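Local coordinates for protein lactose Operon Repressor (Escherichia coli, PDB 1JYE) that probably represses the lactose operon by binding its operator DNA, a grip that small-molecule inducers loosen, at residues L148-D152 / V192-L196. The protein carries 1 engineered substitution. Numbering follows the deposited sequence.
Sequences LDVSD and VSARL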
loop_
_atom_site.group_PDB
_atom_site.type_symbol
_atom_site.label_atom_id
_atom_site.label_comp_id
_atom_site.label_asym_id
_atom_site.label_seq_id
_atom_site.Cartn_x
_atom_site.Cartn_y
_atom_site.Cartn_z
ATOM N N LEU A 148 -2.802 8.443 16.800
ATOM C CA LEU A 148 -1.563 8.260 16.049
ATOM C C LEU A 148 -1.304 9.306 14.962
ATOM O O LEU A 148 -0.266 9.266 14.298
ATOM C CB LEU A 148 -1.547 6.864 15.417
ATOM C CG LEU A 148 -1.825 5.684 16.353
ATOM C CD1 LEU A 148 -1.697 4.367 15.578
ATOM C CD2 LEU A 148 -0.848 5.716 17.527
ATOM N N ASP A 149 -2.231 10.240 14.771
ATOM C CA ASP A 149 -2.057 11.265 13.740
ATOM C C ASP A 149 -2.542 12.611 14.258
ATOM O O ASP A 149 -3.594 13.113 13.852
ATOM C CB ASP A 149 -2.836 10.889 12.477
ATOM C CG ASP A 149 -2.359 11.645 11.246
ATOM O OD1 ASP A 149 -1.588 12.621 11.392
ATOM O OD2 ASP A 149 -2.763 11.261 10.129
ATOM N N VAL A 150 -1.757 13.184 15.159
ATOM C CA VAL A 150 -2.073 14.465 15.780
ATOM C C VAL A 150 -0.771 15.207 16.052
ATOM O O VAL A 150 0.315 14.708 15.753
ATOM C CB VAL A 150 -2.781 14.256 17.139
ATOM C CG1 VAL A 150 -4.155 13.659 16.933
ATOM C CG2 VAL A 150 -1.939 13.332 18.031
ATOM N N SER A 151 -0.890 16.406 16.609
ATOM C CA SER A 151 0.281 17.183 16.982
ATOM C C SER A 151 0.683 16.632 18.342
ATOM O O SER A 151 -0.170 16.167 19.093
ATOM C CB SER A 151 -0.077 18.661 17.133
ATOM O OG SER A 151 0.942 19.347 17.836
ATOM N N ASP A 152 1.969 16.682 18.668
ATOM C CA ASP A 152 2.410 16.175 19.960
ATOM C C ASP A 152 2.107 17.165 21.084
ATOM O O ASP A 152 2.391 16.900 22.251
ATOM C CB ASP A 152 3.906 15.838 19.920
ATOM C CG ASP A 152 4.754 16.972 19.373
ATOM O OD1 ASP A 152 4.444 17.477 18.273
ATOM O OD2 ASP A 152 5.743 17.346 20.040
ATOM N N VAL A 192 -3.158 17.056 9.363
ATOM C CA VAL A 192 -2.251 17.608 10.364
ATOM C C VAL A 192 -0.803 17.169 10.103
ATOM O O VAL A 192 0.128 17.944 10.308
ATOM C CB VAL A 192 -2.684 17.202 11.802
ATOM C CG1 VAL A 192 -2.594 15.698 11.982
ATOM C CG2 VAL A 192 -1.815 17.916 12.827
ATOM N N SER A 193 -0.608 15.936 9.639
ATOM C CA SER A 193 0.745 15.464 9.354
ATOM C C SER A 193 1.403 16.283 8.250
ATOM O O SER A 193 2.578 16.636 8.346
ATOM C CB SER A 193 0.738 13.983 8.958
ATOM O OG SER A 193 0.676 13.165 10.111
ATOM N N ALA A 194 0.645 16.581 7.201
ATOM C CA ALA A 194 1.173 17.365 6.093
ATOM C C ALA A 194 1.501 18.776 6.570
ATOM O O ALA A 194 2.495 19.366 6.148
ATOM C CB ALA A 194 0.161 17.426 4.964
ATOM N N ARG A 195 0.653 19.313 7.439
ATOM C CA ARG A 195 0.863 20.662 7.955
ATOM C C ARG A 195 2.110 20.755 8.825
ATOM O O ARG A 195 2.913 21.677 8.669
ATOM C CB ARG A 195 -0.362 21.132 8.747
ATOM C CG ARG A 195 -1.617 21.311 7.896
ATOM C CD ARG A 195 -2.671 22.148 8.621
ATOM N NE ARG A 195 -3.150 21.529 9.855
ATOM C CZ ARG A 195 -4.190 20.704 9.931
ATOM N NH1 ARG A 195 -4.551 20.195 11.104
ATOM N NH2 ARG A 195 -4.872 20.386 8.838
ATOM N N LEU A 196 2.276 19.807 9.744
ATOM C CA LEU A 196 3.446 19.807 10.617
ATOM C C LEU A 196 4.719 19.685 9.787
ATOM O O LEU A 196 5.732 20.329 10.080
ATOM C CB LEU A 196 3.369 18.650 11.616
ATOM C CG LEU A 196 2.268 18.748 12.675
ATOM C CD1 LEU A 196 2.180 17.429 13.440
ATOM C CD2 LEU A 196 2.568 19.908 13.622
HETATM O O HOH W 1 1.328 13.494 13.331
#
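Ser193, in the first turn of helix 192-207, reaches across to Asp149 and makes the direct hydrogen bond of this contact, OG giving its proton to OD1 at 2.7 Å. The hydroxyl comes in from above the carboxylate, 36° out of its plane. The carboxylate reaches the serine because chi1 of -162° sets CG opposite the backbone N. A water adds a second, looser link: it donates to Val150 O at 2.9 Å and, weakly, to Ser193 OG. A glycerol, probably from the crystallisation liquor, lies close to Ser193. Shortening Asp149 to an alanine would probably leave the Ser193 hydroxyl without its carboxylate acceptor and open a gap beside Val192 CG1.

Van der Waals packing flanks this polar pair. The Val192 and Asp149 side chains run alongside each other, pointing opposite ways, and the valine methyl CG1 sits 3.3 Å from the carboxylate oxygen OD1 and 4.0 Å from Val150 CA. One turn on, Leu196 lays CD1 against the backbone, 4.0 Å from Ser151 CA. The side chain of Val150 instead packs on strand 158-161, and Pro127 touches both Asp149 and Val192.

A loop following strand 145-147 of one parallel sheet thus meets the N-terminal turn of a helix following strand 182-186 of the other, an interdomain cleft contact characteristic of the two-domain periplasmic binding protein-like fold of LacI-family repressors, in which inducers typically bind between the domains.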